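PDB 5YRP: sensory box/response regulator from Mycobacterium smegmatis, which belongs to the EAL-domain family, whose fold is a modified TIM barrel, and holds magnesium in this crystal form. Local coordinates for residues Tyr10-Asp15 with Ser235-Leu240; Asn51-Leu56 with Asn85-Gln90; Val60-Cys65 with Met104-Leu109; Ile186-Ile191 with Leu216-Tyr221; Glu204-Glu209 with Gly225-Lys230. All coordinates share one frame; numbering follows the deposited sequence.

Contact 1: Tyr10-Asp15 with Ser235-Leu240; sequences YLPEID and SEMQTL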
# COMPACT_ATOMS: atom_id res chain seq x y z
N TYR A 10 26.92 -2.36 -9.37
CA TYR A 10 26.36 -3.46 -8.59
C TYR A 10 26.25 -3.14 -7.11
O TYR A 10 27.26 -2.94 -6.44
CB TYR A 10 27.17 -4.72 -8.81
CG TYR A 10 27.13 -5.22 -10.22
CD1 TYR A 10 26.13 -6.10 -10.62
CD2 TYR A 10 28.08 -4.82 -11.15
CE1 TYR A 10 26.08 -6.58 -11.92
CE2 TYR A 10 28.04 -5.28 -12.45
CZ TYR A 10 27.04 -6.16 -12.83
OH TYR A 10 26.99 -6.63 -14.13
N LEU A 11 25.01 -3.09 -6.63
CA LEU A 11 24.72 -2.85 -5.22
C LEU A 11 24.55 -4.20 -4.53
O LEU A 11 23.55 -4.87 -4.74
CB LEU A 11 23.44 -2.02 -5.09
CG LEU A 11 22.85 -1.81 -3.69
CD1 LEU A 11 23.90 -1.30 -2.70
CD2 LEU A 11 21.68 -0.84 -3.76
N PRO A 12 25.54 -4.60 -3.71
CA PRO A 12 25.45 -5.92 -3.11
C PRO A 12 24.44 -5.99 -1.98
O PRO A 12 24.19 -5.01 -1.28
CB PRO A 12 26.86 -6.18 -2.59
CG PRO A 12 27.40 -4.84 -2.30
CD PRO A 12 26.75 -3.88 -3.27
N GLU A 13 23.87 -7.18 -1.82
CA GLU A 13 22.86 -7.46 -0.82
C GLU A 13 23.42 -8.47 0.17
O GLU A 13 23.69 -9.62 -0.20
CB GLU A 13 21.62 -8.04 -1.49
CG GLU A 13 20.52 -8.47 -0.54
CD GLU A 13 19.39 -9.16 -1.27
OE1 GLU A 13 18.84 -10.13 -0.72
OE2 GLU A 13 19.07 -8.73 -2.40
N ILE A 14 23.59 -8.05 1.41
CA ILE A 14 24.27 -8.87 2.39
C ILE A 14 23.35 -9.39 3.49
O ILE A 14 22.29 -8.83 3.74
CB ILE A 14 25.46 -8.12 3.03
CG1 ILE A 14 24.97 -6.96 3.90
CG2 ILE A 14 26.40 -7.60 1.95
CD1 ILE A 14 26.01 -6.49 4.89
N ASP A 15 23.77 -10.48 4.12
CA ASP A 15 23.19 -10.93 5.37
C ASP A 15 23.80 -10.09 6.48
O ASP A 15 25.00 -10.16 6.73
CB ASP A 15 23.53 -12.41 5.59
CG ASP A 15 22.88 -12.98 6.85
OD1 ASP A 15 22.22 -12.23 7.59
OD2 ASP A 15 23.04 -14.19 7.08
N SER A 235 34.10 -5.65 -11.61
CA SER A 235 35.43 -6.11 -11.19
C SER A 235 35.57 -6.06 -9.67
O SER A 235 36.11 -6.98 -9.05
CB SER A 235 36.51 -5.23 -11.82
OG SER A 235 36.63 -3.99 -11.15
N GLU A 236 35.10 -4.97 -9.08
CA GLU A 236 35.15 -4.78 -7.64
C GLU A 236 34.26 -5.81 -6.93
O GLU A 236 34.59 -6.30 -5.85
CB GLU A 236 34.71 -3.36 -7.28
CG GLU A 236 35.63 -2.26 -7.79
CD GLU A 236 35.08 -0.86 -7.56
OE1 GLU A 236 33.89 -0.61 -7.86
OE2 GLU A 236 35.84 0.01 -7.08
N MSE A 237 33.13 -6.14 -7.56
CA MSE A 237 32.19 -7.13 -7.03
C MSE A 237 32.83 -8.49 -7.01
O MSE A 237 32.68 -9.22 -6.04
CB MSE A 237 30.91 -7.12 -7.87
CG MSE A 237 29.84 -8.10 -7.39
SE MSE A 237 29.15 -7.65 -5.59
CE MSE A 237 28.06 -6.09 -6.07
N GLN A 238 33.54 -8.85 -8.08
CA GLN A 238 34.30 -10.10 -8.13
C GLN A 238 35.16 -10.21 -6.88
O GLN A 238 35.06 -11.18 -6.13
CB GLN A 238 35.23 -10.15 -9.34
CG GLN A 238 34.67 -10.83 -10.57
CD GLN A 238 35.75 -11.22 -11.55
OE1 GLN A 238 36.69 -10.46 -11.78
NE2 GLN A 238 35.63 -12.41 -12.14
N THR A 239 35.99 -9.19 -6.68
CA THR A 239 36.90 -9.12 -5.54
C THR A 239 36.14 -9.30 -4.23
O THR A 239 36.58 -10.03 -3.34
CB THR A 239 37.66 -7.77 -5.56
OG1 THR A 239 38.22 -7.57 -6.86
CG2 THR A 239 38.77 -7.75 -4.52
N LEU A 240 34.99 -8.65 -4.11
CA LEU A 240 34.15 -8.77 -2.93
C LEU A 240 33.57 -10.18 -2.79
O LEU A 240 33.52 -10.72 -1.69
CB LEU A 240 33.01 -7.75 -2.99
CG LEU A 240 31.93 -7.83 -1.90
CD1 LEU A 240 32.53 -7.85 -0.50
CD2 LEU A 240 30.98 -6.66 -2.05
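P12 and M237, a selenomethionine, carry this contact, meeting at a slant: the bent end of M237 comes up against one side of the pyrrolidine ring. The first torsion of M237 sets CG opposite the backbone N (chi1 -179°), and two further bends at chi2 and chi3 fold the chain so that CE ends 3.7 Å from P12 CB. SE lies a little farther back, 4.1 Å from the same P12 CB. L240, one helical turn on, approaches the ring at about a right angle, and its CD2 methyl stands 4.0 Å from P12 CG. The ring of Y10 leads away to lie edge-to-face with W71 of helix 52-73. M237 also leans on W71 and on A24 of strand 21-29. No hydrogen bond links the two segments; the side chains that meet are nonpolar. The strand and helix segments run nearly alongside, their directions 21° apart and their axes 9.5 Å apart at closest. The arrangement is that of an EAL-type barrel, in which the first strand, 7-15, pairs antiparallel with 21-29 and the late helix 234-243 packs on its outside.

Contact 2: Asn51-Leu56 with Asn85-Gln90; sequences NLAGEL and NVSPVQ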
# COMPACT_ATOMS: atom_id res chain seq x y z
N ASN A 51 10.87 1.14 -26.51
CA ASN A 51 10.98 2.38 -25.73
C ASN A 51 12.39 2.56 -25.16
O ASN A 51 13.23 1.67 -25.24
CB ASN A 51 9.94 2.40 -24.61
CG ASN A 51 8.53 2.64 -25.13
OD1 ASN A 51 7.72 1.71 -25.21
ND2 ASN A 51 8.23 3.88 -25.49
N LEU A 52 12.64 3.74 -24.58
CA LEU A 52 13.96 4.08 -24.05
C LEU A 52 14.40 3.10 -22.98
O LEU A 52 15.44 2.46 -23.11
CB LEU A 52 13.95 5.50 -23.48
CG LEU A 52 13.64 6.63 -24.48
CD1 LEU A 52 13.46 7.96 -23.76
CD2 LEU A 52 14.74 6.73 -25.53
N ALA A 53 13.58 2.98 -21.94
CA ALA A 53 13.85 2.05 -20.84
C ALA A 53 13.72 0.60 -21.30
O ALA A 53 14.39 -0.28 -20.77
CB ALA A 53 12.89 2.31 -19.69
N GLY A 54 12.85 0.37 -22.28
CA GLY A 54 12.66 -0.95 -22.88
C GLY A 54 13.94 -1.52 -23.44
O GLY A 54 14.27 -2.69 -23.22
N GLU A 55 14.67 -0.69 -24.18
CA GLU A 55 15.97 -1.05 -24.72
C GLU A 55 17.03 -1.15 -23.62
O GLU A 55 17.74 -2.15 -23.53
CB GLU A 55 16.42 -0.02 -25.76
CG GLU A 55 15.69 -0.11 -27.10
CD GLU A 55 16.29 -1.15 -28.03
OE1 GLU A 55 16.34 -0.89 -29.26
OE2 GLU A 55 16.72 -2.22 -27.55
N LEU A 56 17.10 -0.11 -22.79
CA LEU A 56 18.08 -0.02 -21.70
C LEU A 56 18.07 -1.27 -20.84
O LEU A 56 19.08 -1.95 -20.70
CB LEU A 56 17.79 1.22 -20.83
CG LEU A 56 18.67 1.44 -19.59
CD1 LEU A 56 20.14 1.61 -19.96
CD2 LEU A 56 18.20 2.66 -18.80
N ASN A 85 16.48 -4.95 -12.32
CA ASN A 85 15.25 -4.18 -12.37
C ASN A 85 14.62 -4.28 -13.74
O ASN A 85 15.26 -3.97 -14.75
CB ASN A 85 15.52 -2.72 -12.04
CG ASN A 85 15.91 -2.52 -10.59
OD1 ASN A 85 15.11 -2.76 -9.69
ND2 ASN A 85 17.14 -2.08 -10.37
N VAL A 86 13.37 -4.72 -13.78
CA VAL A 86 12.62 -4.84 -15.02
C VAL A 86 11.55 -3.75 -15.10
O VAL A 86 10.74 -3.59 -14.19
CB VAL A 86 11.99 -6.24 -15.18
CG1 VAL A 86 11.17 -6.33 -16.45
CG2 VAL A 86 13.08 -7.29 -15.20
N SER A 87 11.59 -3.01 -16.20
CA SER A 87 10.63 -1.94 -16.50
C SER A 87 9.27 -2.55 -16.88
O SER A 87 9.21 -3.69 -17.32
CB SER A 87 11.18 -1.08 -17.65
OG SER A 87 10.42 0.09 -17.88
N PRO A 88 8.17 -1.78 -16.70
CA PRO A 88 6.85 -2.30 -17.12
C PRO A 88 6.74 -2.54 -18.63
O PRO A 88 5.95 -3.39 -19.04
CB PRO A 88 5.89 -1.19 -16.68
CG PRO A 88 6.73 0.04 -16.56
CD PRO A 88 8.04 -0.46 -16.05
N VAL A 89 7.52 -1.81 -19.42
CA VAL A 89 7.49 -1.92 -20.88
C VAL A 89 8.17 -3.20 -21.36
O VAL A 89 7.67 -3.86 -22.28
CB VAL A 89 8.15 -0.70 -21.57
CG1 VAL A 89 7.95 -0.76 -23.08
CG2 VAL A 89 7.59 0.61 -21.03
N GLN A 90 9.30 -3.54 -20.75
CA GLN A 90 10.08 -4.73 -21.14
C GLN A 90 9.25 -5.98 -20.88
O GLN A 90 9.07 -6.83 -21.75
CB GLN A 90 11.39 -4.86 -20.36
CG GLN A 90 12.24 -3.61 -20.26
CD GLN A 90 13.32 -3.73 -19.20
OE1 GLN A 90 13.55 -2.80 -18.43
NE2 GLN A 90 13.97 -4.89 -19.15
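N51, just before helix 52-73, and A53 and G54 in its first turn rest on S87, V89 and Q90, in the loop that leaves strand 81-86 of the EAL barrel. This is a contact between the start of an outer helix and a loop at the end of a barrel strand, the same strand that brings N85 into the magnesium site with E25, E117 and D147. The meeting lies near the surface and has no hydrogen bond across it. N51, in the N-cap position, turns its amide across V89 at about a right angle, with OD1 3.3 Å from V89 CG1. V89 presents that branch because CG1 is placed opposite the backbone N (chi1 -174°). Two residues on from N51, the A53 methyl faces the S87 hydroxyl, CB to OG being 3.8 Å. G54 has no side chain, and here the backbones come together, with the CA atoms of G54 and Q90 4.9 Å apart. Q90 runs extended past this point, and its CG lies 3.7 Å from G54 O. Q90 also packs on F96 of helix 96-106. The end of Q90 turns back to its own loop and fixes the bend that starts at S87: S87 N donates to Q90 OE1 at 3.0 Å, with an angle of 157° at the hydrogen, coming from above the amide plane and not along a lone pair.

Contact 3: Val60-Cys65 with Met104-Leu109; sequences VLRTAC and MKEFGL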
# COMPACT_ATOMS: atom_id res chain seq x y z
N VAL A 60 20.76 -4.10 -20.13
CA VAL A 60 21.20 -4.39 -18.76
C VAL A 60 21.10 -5.88 -18.46
O VAL A 60 22.06 -6.50 -18.01
CB VAL A 60 20.37 -3.60 -17.72
CG1 VAL A 60 20.56 -4.16 -16.32
CG2 VAL A 60 20.74 -2.13 -17.76
N LEU A 61 19.92 -6.44 -18.71
CA LEU A 61 19.66 -7.85 -18.47
C LEU A 61 20.73 -8.74 -19.09
O LEU A 61 21.27 -9.63 -18.44
CB LEU A 61 18.28 -8.23 -19.01
CG LEU A 61 17.83 -9.69 -18.91
CD1 LEU A 61 18.03 -10.27 -17.52
CD2 LEU A 61 16.37 -9.81 -19.31
N ARG A 62 21.05 -8.47 -20.35
CA ARG A 62 22.06 -9.22 -21.09
C ARG A 62 23.48 -8.97 -20.54
O ARG A 62 24.25 -9.92 -20.35
CB ARG A 62 22.00 -8.85 -22.58
CG ARG A 62 22.79 -9.78 -23.50
CD ARG A 62 22.70 -9.35 -24.95
NE ARG A 62 23.34 -10.30 -25.86
CZ ARG A 62 22.82 -11.47 -26.22
NH1 ARG A 62 21.64 -11.88 -25.76
NH2 ARG A 62 23.49 -12.25 -27.06
N THR A 63 23.80 -7.71 -20.29
CA THR A 63 25.12 -7.33 -19.80
C THR A 63 25.35 -7.82 -18.36
O THR A 63 26.44 -8.27 -18.01
CB THR A 63 25.32 -5.81 -19.86
OG1 THR A 63 24.91 -5.33 -21.14
CG2 THR A 63 26.78 -5.44 -19.63
N ALA A 64 24.31 -7.72 -17.53
CA ALA A 64 24.38 -8.16 -16.14
C ALA A 64 24.61 -9.66 -16.08
O ALA A 64 25.50 -10.13 -15.37
CB ALA A 64 23.11 -7.79 -15.39
N CYS A 65 23.79 -10.40 -16.82
CA CYS A 65 23.91 -11.86 -16.92
C CYS A 65 25.26 -12.29 -17.48
O CYS A 65 25.83 -13.28 -17.04
CB CYS A 65 22.79 -12.42 -17.80
SG CYS A 65 21.16 -12.36 -17.03
N MSE A 104 19.76 -16.74 -20.35
CA MSE A 104 20.38 -17.61 -19.35
C MSE A 104 20.93 -18.88 -19.93
O MSE A 104 21.92 -19.42 -19.43
CB MSE A 104 19.35 -17.94 -18.29
CG MSE A 104 19.01 -16.68 -17.51
SE MSE A 104 17.83 -17.16 -16.00
CE MSE A 104 19.18 -18.03 -14.87
N LYS A 105 20.27 -19.39 -20.96
CA LYS A 105 20.81 -20.48 -21.77
C LYS A 105 22.17 -20.08 -22.33
O LYS A 105 23.13 -20.84 -22.28
CB LYS A 105 19.85 -20.82 -22.92
CG LYS A 105 20.31 -21.93 -23.85
CD LYS A 105 20.18 -23.30 -23.21
CE LYS A 105 21.06 -24.33 -23.89
NZ LYS A 105 21.15 -25.58 -23.10
N GLU A 106 22.23 -18.85 -22.85
CA GLU A 106 23.43 -18.31 -23.49
C GLU A 106 24.62 -18.24 -22.54
O GLU A 106 25.72 -18.71 -22.87
CB GLU A 106 23.13 -16.92 -24.05
CG GLU A 106 24.26 -16.29 -24.84
CD GLU A 106 23.89 -14.94 -25.43
OE1 GLU A 106 24.81 -14.21 -25.85
OE2 GLU A 106 22.69 -14.61 -25.48
N PHE A 107 24.41 -17.66 -21.36
CA PHE A 107 25.49 -17.44 -20.38
C PHE A 107 25.55 -18.52 -19.29
O PHE A 107 26.16 -18.30 -18.23
CB PHE A 107 25.35 -16.06 -19.75
CG PHE A 107 25.40 -14.94 -20.75
CD1 PHE A 107 26.58 -14.62 -21.40
CD2 PHE A 107 24.26 -14.20 -21.05
CE1 PHE A 107 26.63 -13.59 -22.33
CE2 PHE A 107 24.30 -13.17 -21.97
CZ PHE A 107 25.49 -12.86 -22.61
N GLY A 108 24.92 -19.66 -19.54
CA GLY A 108 25.00 -20.82 -18.65
C GLY A 108 24.64 -20.54 -17.21
O GLY A 108 25.23 -21.10 -16.29
N LEU A 109 23.67 -19.65 -17.01
CA LEU A 109 23.22 -19.31 -15.67
C LEU A 109 22.18 -20.34 -15.23
O LEU A 109 21.26 -20.63 -15.98
CB LEU A 109 22.63 -17.90 -15.64
CG LEU A 109 23.62 -16.76 -15.94
CD1 LEU A 109 22.89 -15.43 -16.07
CD2 LEU A 109 24.69 -16.66 -14.87
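The F107 ring is sandwiched between the backbone of C65 and its own neighbour E106. The carbonyl carbon of C65 lies over one face, 4.2 Å from F107 CD2, and the opposite face has E106 CG 4.1 Å above the plane, over the ring centre. R62 O approaches the ring obliquely, 3.6 Å from F107 CE2, and the aliphatic part of R62 passes the same corner, with CG 4.0 Å from CE2. The other flat groups are the guanidinium of R62 and the carboxylate of E106. Their planes are 57° apart, neither coplanar nor stacked, and E106 OE1 meets the guanidinium obliquely in a salt bridge to R62 NH2 at 2.7 Å. Both chains are stretched to reach it: R62 is extended from CG to NE, and E106 has CG opposite its backbone N (chi1 -175°) and stays straight beyond. C65 CB, which lies beside F107 CD2, also meets L109 CD1 at 3.5 Å, and L109 leans further on F68 and R72 of helix 52-73. I103 of helix 96-106 also touches both R62 and C65. The chemistry is thus graded with depth: cysteine and leucine are buried, phenylalanine bridges the middle, and the exposed ion pair links helix 52-73 to the end of helix 96-106, where solvent would probably weaken its attraction.

Contact 4: Ile186-Ile191 with Leu216-Tyr221; sequences IVRAVI and LRHGCY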
# COMPACT_ATOMS: atom_id res chain seq x y z
N ILE A 186 5.31 0.15 9.89
CA ILE A 186 5.19 -0.20 8.48
C ILE A 186 6.15 -1.34 8.15
O ILE A 186 5.79 -2.30 7.46
CB ILE A 186 5.46 1.02 7.57
CG1 ILE A 186 4.36 2.06 7.79
CG2 ILE A 186 5.51 0.60 6.11
CD1 ILE A 186 4.65 3.42 7.18
N VAL A 187 7.38 -1.23 8.66
CA VAL A 187 8.37 -2.28 8.51
C VAL A 187 7.88 -3.55 9.23
O VAL A 187 8.01 -4.65 8.71
CB VAL A 187 9.73 -1.84 9.06
CG1 VAL A 187 10.71 -3.00 9.12
CG2 VAL A 187 10.31 -0.72 8.21
N ARG A 188 7.30 -3.37 10.41
CA ARG A 188 6.81 -4.51 11.19
C ARG A 188 5.68 -5.22 10.45
O ARG A 188 5.56 -6.45 10.49
CB ARG A 188 6.36 -4.07 12.60
CG ARG A 188 6.58 -5.13 13.66
CD ARG A 188 5.88 -4.81 14.97
NE ARG A 188 6.37 -3.59 15.61
CZ ARG A 188 5.68 -2.45 15.74
NH1 ARG A 188 4.43 -2.33 15.29
NH2 ARG A 188 6.25 -1.41 16.35
N ALA A 189 4.86 -4.43 9.76
CA ALA A 189 3.73 -4.95 8.99
C ALA A 189 4.21 -5.79 7.81
O ALA A 189 3.87 -6.97 7.70
CB ALA A 189 2.85 -3.81 8.52
N VAL A 190 4.99 -5.17 6.93
CA VAL A 190 5.46 -5.83 5.69
C VAL A 190 6.17 -7.17 5.96
O VAL A 190 6.05 -8.10 5.16
CB VAL A 190 6.36 -4.88 4.85
CG1 VAL A 190 7.66 -4.56 5.58
CG2 VAL A 190 6.65 -5.48 3.48
N ILE A 191 6.89 -7.25 7.07
CA ILE A 191 7.55 -8.49 7.47
C ILE A 191 6.52 -9.61 7.65
O ILE A 191 6.69 -10.71 7.12
CB ILE A 191 8.37 -8.30 8.77
CG1 ILE A 191 9.61 -7.46 8.47
CG2 ILE A 191 8.80 -9.64 9.36
CD1 ILE A 191 10.26 -6.85 9.69
N LEU A 216 17.04 -6.38 12.14
CA LEU A 216 17.50 -7.66 12.67
C LEU A 216 16.59 -8.11 13.82
O LEU A 216 16.13 -9.25 13.85
CB LEU A 216 18.95 -7.55 13.14
CG LEU A 216 20.01 -7.54 12.03
CD1 LEU A 216 21.34 -7.01 12.55
CD2 LEU A 216 20.19 -8.93 11.43
N ARG A 217 16.33 -7.20 14.75
CA ARG A 217 15.49 -7.49 15.91
C ARG A 217 14.05 -7.86 15.54
O ARG A 217 13.42 -8.68 16.21
CB ARG A 217 15.50 -6.32 16.90
CG ARG A 217 16.80 -6.23 17.69
CD ARG A 217 16.74 -5.25 18.84
NE ARG A 217 17.00 -3.88 18.41
CZ ARG A 217 17.31 -2.87 19.23
NH1 ARG A 217 17.40 -3.06 20.54
NH2 ARG A 217 17.52 -1.66 18.73
N HIS A 218 13.53 -7.26 14.46
CA HIS A 218 12.15 -7.47 14.04
C HIS A 218 11.98 -8.53 12.94
O HIS A 218 10.86 -8.83 12.53
CB HIS A 218 11.51 -6.15 13.64
CG HIS A 218 11.26 -5.23 14.79
ND1 HIS A 218 10.23 -5.43 15.68
CD2 HIS A 218 11.91 -4.12 15.21
CE1 HIS A 218 10.25 -4.48 16.60
NE2 HIS A 218 11.26 -3.67 16.33
N GLY A 219 13.10 -9.08 12.46
CA GLY A 219 13.07 -10.30 11.64
C GLY A 219 13.42 -10.18 10.16
O GLY A 219 12.94 -10.97 9.34
N CYS A 220 14.27 -9.22 9.82
CA CYS A 220 14.74 -9.03 8.45
C CYS A 220 16.27 -9.02 8.46
O CYS A 220 16.88 -8.10 8.99
CB CYS A 220 14.20 -7.72 7.86
SG CYS A 220 14.61 -7.47 6.11
N TYR A 221 16.87 -10.06 7.88
CA TYR A 221 18.33 -10.20 7.90
C TYR A 221 19.02 -9.78 6.59
O TYR A 221 20.17 -9.33 6.61
CB TYR A 221 18.73 -11.63 8.31
CG TYR A 221 18.36 -12.75 7.34
CD1 TYR A 221 19.22 -13.10 6.30
CD2 TYR A 221 17.18 -13.47 7.49
CE1 TYR A 221 18.90 -14.13 5.42
CE2 TYR A 221 16.86 -14.50 6.62
CZ TYR A 221 17.72 -14.83 5.58
OH TYR A 221 17.42 -15.85 4.71
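I191 reaches from helix 183-197 toward the end of helix 209-218, where H218, G219 and C220 receive it. At CB the chain forks. The CG2 branch lies beside the turn, 3.9 Å from H218 O and 4.3 Å from G219 O. The other branch, CG1, is set opposite the carbonyl carbon (chi1 -72°) and carries CD1 into the angle between helix end and following strand. There CD1 has H218 O at 3.5 Å, H218 CB at 4.2 Å and, deeper in, C220 CB at 4.4 Å. The tip therefore touches both the last turn of the helix and the first buried side chain after it. G219, with positive phi, ends that helix in a Schellman motif, and the turn lets the chain drop to C220. On the outer side R188 passes H218 with no bond between them. R188 NE stands 4.1 Å from H218 CE1, which sits at the guanidinium edge, and the two planes are 62° apart. The pair joins two consecutive outer helices of the barrel. Beneath them I191 rests on L201 of strand 200-203, and C220 on I169, L201 and A203, so strands 166-169 and 200-203 form the floor. On its far flank helix 183-197 faces the second subunit, where A189 packs on L193 of that subunit and I186 on its K160.

Contact 5: Glu204-Glu209 with Gly225-Lys230; sequences EGVETE and GFLLSK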
# COMPACT_ATOMS: atom_id res chain seq x y z
N GLU A 204 16.05 -2.39 1.58
CA GLU A 204 16.89 -1.48 0.81
C GLU A 204 16.96 -0.12 1.50
O GLU A 204 16.05 0.27 2.23
CB GLU A 204 16.40 -1.36 -0.63
CG GLU A 204 14.94 -1.00 -0.79
CD GLU A 204 14.56 -0.67 -2.22
OE1 GLU A 204 14.84 -1.49 -3.13
OE2 GLU A 204 13.96 0.41 -2.43
N GLY A 205 18.06 0.59 1.26
CA GLY A 205 18.28 1.91 1.84
C GLY A 205 18.69 1.90 3.31
O GLY A 205 18.34 2.81 4.05
N VAL A 206 19.42 0.87 3.72
CA VAL A 206 19.92 0.77 5.09
C VAL A 206 21.09 1.72 5.29
O VAL A 206 22.26 1.35 5.10
CB VAL A 206 20.33 -0.67 5.44
CG1 VAL A 206 20.87 -0.76 6.86
CG2 VAL A 206 19.13 -1.60 5.31
N GLU A 207 20.77 2.95 5.69
CA GLU A 207 21.75 4.02 5.83
C GLU A 207 22.43 4.02 7.19
O GLU A 207 23.60 4.37 7.31
CB GLU A 207 21.06 5.38 5.62
CG GLU A 207 20.29 5.51 4.32
CD GLU A 207 21.18 5.62 3.10
OE1 GLU A 207 22.10 6.47 3.12
OE2 GLU A 207 20.96 4.87 2.11
N THR A 208 21.69 3.64 8.22
CA THR A 208 22.17 3.76 9.59
C THR A 208 22.13 2.42 10.29
O THR A 208 21.29 1.58 9.99
CB THR A 208 21.30 4.74 10.39
OG1 THR A 208 19.97 4.21 10.52
CG2 THR A 208 21.25 6.10 9.70
N GLU A 209 23.06 2.23 11.23
CA GLU A 209 23.11 1.00 12.03
C GLU A 209 21.88 0.90 12.95
O GLU A 209 21.46 -0.19 13.31
CB GLU A 209 24.41 0.88 12.84
CG GLU A 209 24.62 1.92 13.94
CD GLU A 209 25.35 3.17 13.45
OE1 GLU A 209 25.11 3.60 12.29
OE2 GLU A 209 26.15 3.73 14.23
N GLY A 225 22.42 -1.25 1.33
CA GLY A 225 22.58 0.12 1.83
C GLY A 225 24.02 0.62 1.82
O GLY A 225 24.95 -0.18 1.82
N PHE A 226 24.17 1.94 1.83
CA PHE A 226 25.50 2.57 1.84
C PHE A 226 26.32 2.15 3.06
O PHE A 226 27.54 1.99 2.98
CB PHE A 226 25.40 4.11 1.80
CG PHE A 226 24.81 4.67 0.52
CD1 PHE A 226 25.24 4.23 -0.73
CD2 PHE A 226 23.85 5.68 0.57
CE1 PHE A 226 24.70 4.76 -1.90
CE2 PHE A 226 23.31 6.21 -0.59
CZ PHE A 226 23.74 5.75 -1.83
N LEU A 227 25.63 1.96 4.19
CA LEU A 227 26.26 1.48 5.42
C LEU A 227 26.82 0.07 5.27
O LEU A 227 27.90 -0.23 5.76
CB LEU A 227 25.23 1.47 6.55
CG LEU A 227 25.75 1.10 7.94
CD1 LEU A 227 26.44 2.29 8.59
CD2 LEU A 227 24.62 0.58 8.81
N LEU A 228 26.06 -0.78 4.60
CA LEU A 228 26.43 -2.18 4.40
C LEU A 228 27.50 -2.30 3.32
O LEU A 228 28.56 -2.90 3.53
CB LEU A 228 25.20 -3.00 4.00
CG LEU A 228 24.21 -3.35 5.12
CD1 LEU A 228 23.89 -2.19 6.04
CD2 LEU A 228 22.93 -3.91 4.53
N SER A 229 27.21 -1.73 2.15
CA SER A 229 28.17 -1.67 1.06
C SER A 229 27.70 -0.72 -0.03
O SER A 229 26.53 -0.72 -0.41
CB SER A 229 28.38 -3.05 0.46
OG SER A 229 29.10 -2.94 -0.76
N LYS A 230 28.64 0.07 -0.54
CA LYS A 230 28.36 1.03 -1.61
C LYS A 230 28.14 0.26 -2.91
O LYS A 230 28.55 -0.90 -3.02
CB LYS A 230 29.53 2.01 -1.81
CG LYS A 230 30.10 2.64 -0.55
CD LYS A 230 29.18 3.69 0.05
CE LYS A 230 29.69 4.19 1.40
NZ LYS A 230 31.01 4.87 1.31
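V206 and G225 bring together two loops of the EAL barrel, those that follow strands 200-203 and 222-223. The backbone meets first. V206 is the centre of an inverse gamma turn, and its carbonyl O receives a CA-H...O contact from G225 CA at 3.5 Å, with an angle of 148° at the hydrogen; glycine allows this approach. L227 CB lies against the same carbonyl, 3.3 Å from V206 O. No conventional hydrogen bond spans the two segments. Apolar contacts come next. V206 CG1 lies against L228 CD1, with A212 and L215 of helix 209-218 also packed on V206. L227, although exposed, meets several residues of the other loop: placing CG opposite the backbone N (chi1 -175°) sends CD2 over the start of helix 209-218, 4.0 Å from E209 CB. That helix start is secured by T208, whose OG1 caps A211 N. The remaining contact is polar against aromatic. E207 and F226 lie side by side and point the same way, and the bend of E207 at chi2 swings its carboxylate round to the phenyl. The two planes are 88° apart, and E207 OE1 stands at the ring edge, near the ring plane, 3.2 Å from F226 CD2.

Overall arrangement
Contact 1 is the buried one, contacts 3 and 5 are partly buried, and contacts 2 and 4 lie at the surface. Helix 52-73 serves both contact 2, at its start, and contact 3, farther along. Contacts 4 and 5 interlock through successive segments around helix 209-218, while contacts 2 and 4 stand on opposite sides of the chain's centre, about 31 Å apart between contact centres. Contact 1 encloses the others in sequence and touches contact 5 where P12 meets S229. Chemistry follows place: nonpolar side chains in contact 1, ionic at the exposed edge of contact 3, backbone-led in contact 5, and polar and nonpolar groups meeting without hydrogen bonds in contacts 2 and 4.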